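Side-chain contact in bifunctional GH43-CE protein (Bacteroides eggerthii, PDB 6MLY), which probably acts on xylan as a GH43 1,4-beta-xylosidase and also carries a carbohydrate esterase domain: residues 156-159 against 165-168. Sequence-based numbering, arbitrary orientation.
Sequences MIYG and LAEL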
loop_
_atom_site.group_PDB
_atom_site.type_symbol
_atom_site.label_atom_id
_atom_site.label_comp_id
_atom_site.label_asym_id
_atom_site.label_seq_id
_atom_site.Cartn_x
_atom_site.Cartn_y
_atom_site.Cartn_z
ATOM N N MET A 156 41.254 -7.873 -6.877
ATOM C CA MET A 156 39.859 -7.487 -7.096
ATOM C C MET A 156 39.246 -8.435 -8.132
ATOM O O MET A 156 39.789 -8.584 -9.220
ATOM C CB MET A 156 39.764 -6.042 -7.599
ATOM C CG MET A 156 38.336 -5.517 -7.696
ATOM S SD MET A 156 38.217 -3.707 -7.899
ATOM C CE MET A 156 39.188 -3.467 -9.387
ATOM N N ILE A 157 38.130 -9.079 -7.765
ATOM C CA ILE A 157 37.335 -9.958 -8.644
ATOM C C ILE A 157 36.073 -9.184 -9.039
ATOM O O ILE A 157 35.763 -8.213 -8.368
ATOM C CB ILE A 157 37.046 -11.292 -7.921
ATOM C CG1 ILE A 157 38.354 -12.043 -7.638
ATOM C CG2 ILE A 157 36.056 -12.158 -8.689
ATOM C CD1 ILE A 157 38.197 -13.293 -6.798
ATOM N N TYR A 158 35.390 -9.576 -10.133
ATOM C CA TYR A 158 34.121 -8.919 -10.597
ATOM C C TYR A 158 33.524 -9.631 -11.825
ATOM O O TYR A 158 34.188 -10.449 -12.452
ATOM C CB TYR A 158 34.376 -7.452 -10.957
ATOM C CG TYR A 158 35.578 -7.244 -11.843
ATOM C CD1 TYR A 158 35.486 -7.396 -13.217
ATOM C CD2 TYR A 158 36.817 -6.925 -11.307
ATOM C CE1 TYR A 158 36.587 -7.220 -14.039
ATOM C CE2 TYR A 158 37.929 -6.750 -12.115
ATOM C CZ TYR A 158 37.814 -6.901 -13.486
ATOM O OH TYR A 158 38.902 -6.735 -14.294
ATOM N N GLY A 159 32.270 -9.286 -12.165
ATOM C CA GLY A 159 31.594 -9.741 -13.400
ATOM C C GLY A 159 30.154 -10.175 -13.160
ATOM O O GLY A 159 29.579 -10.933 -13.958
ATOM N N LEU A 165 39.858 -11.426 -12.575
ATOM C CA LEU A 165 40.779 -11.072 -11.479
ATOM C C LEU A 165 41.813 -10.047 -11.969
ATOM O O LEU A 165 42.316 -10.134 -13.089
ATOM C CB LEU A 165 41.471 -12.342 -10.969
ATOM C CG LEU A 165 42.514 -12.135 -9.866
ATOM C CD1 LEU A 165 41.865 -11.665 -8.575
ATOM C CD2 LEU A 165 43.303 -13.409 -9.618
ATOM N N ALA A 166 42.137 -9.089 -11.096
ATOM C CA ALA A 166 43.081 -8.024 -11.389
ATOM C C ALA A 166 43.577 -7.414 -10.075
ATOM O O ALA A 166 42.973 -7.626 -9.025
ATOM C CB ALA A 166 42.425 -6.988 -12.266
ATOM N N GLU A 167 44.673 -6.651 -10.162
ATOM C CA GLU A 167 45.389 -6.125 -8.994
ATOM C C GLU A 167 45.252 -4.596 -8.941
ATOM O O GLU A 167 45.607 -3.900 -9.895
ATOM C CB GLU A 167 46.866 -6.533 -9.038
ATOM C CG GLU A 167 47.713 -5.855 -7.969
ATOM C CD GLU A 167 49.072 -6.477 -7.701
ATOM O OE1 GLU A 167 49.331 -7.585 -8.220
ATOM O OE2 GLU A 167 49.875 -5.848 -6.971
ATOM N N LEU A 168 44.771 -4.094 -7.797
ATOM C CA LEU A 168 44.641 -2.662 -7.542
ATOM C C LEU A 168 46.017 -2.067 -7.217
ATOM O O LEU A 168 46.907 -2.768 -6.751
ATOM C CB LEU A 168 43.657 -2.445 -6.384
ATOM C CG LEU A 168 42.180 -2.654 -6.723
ATOM C CD1 LEU A 168 41.318 -2.695 -5.469
ATOM C CD2 LEU A 168 41.679 -1.569 -7.666
#
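The ring of Tyr158 meets Ala166 by its hydroxyl end. OH lies 4.1 Å from CB of Ala166, and residues 165-168 cover neither face of the ring. The ring also makes an edge-to-face contact with Tyr141.

Next to this contact the two strands run antiparallel, and Met156 and Ala166 form a hydrogen-bonded pair. Ala166 N donates to Met156 O at 3.0 Å. The return bond, Met156 N to Ala166 O, is weak. Leu165 CA adds a CH...O contact to Met156 O at 3.5 Å.

The Met156 side chain lies on the same sheet face as Ala166. Its CG is anti to the backbone N (chi1 -173°), and the chain bends at its last torsion. CE thus reaches CD2 of Leu168 at 3.6 Å, the two side chains crossing at about a right angle. With an alanine here, the methyls of Leu168 would probably lose their thioether partner and a gap would open in this buried patch. On the other face, Ile157 CG1 touches Leu165 CD1 at 3.7 Å.

Met156 also packs on the loop residues Tyr141 and His144, and Tyr158 lies near Asp143, the predicted pKa modulator. Strands 154-158 and 164-167 form a hairpin, with 145-148 on the other side of 154-158, consistent with a blade of the GH43 five-bladed beta-propeller.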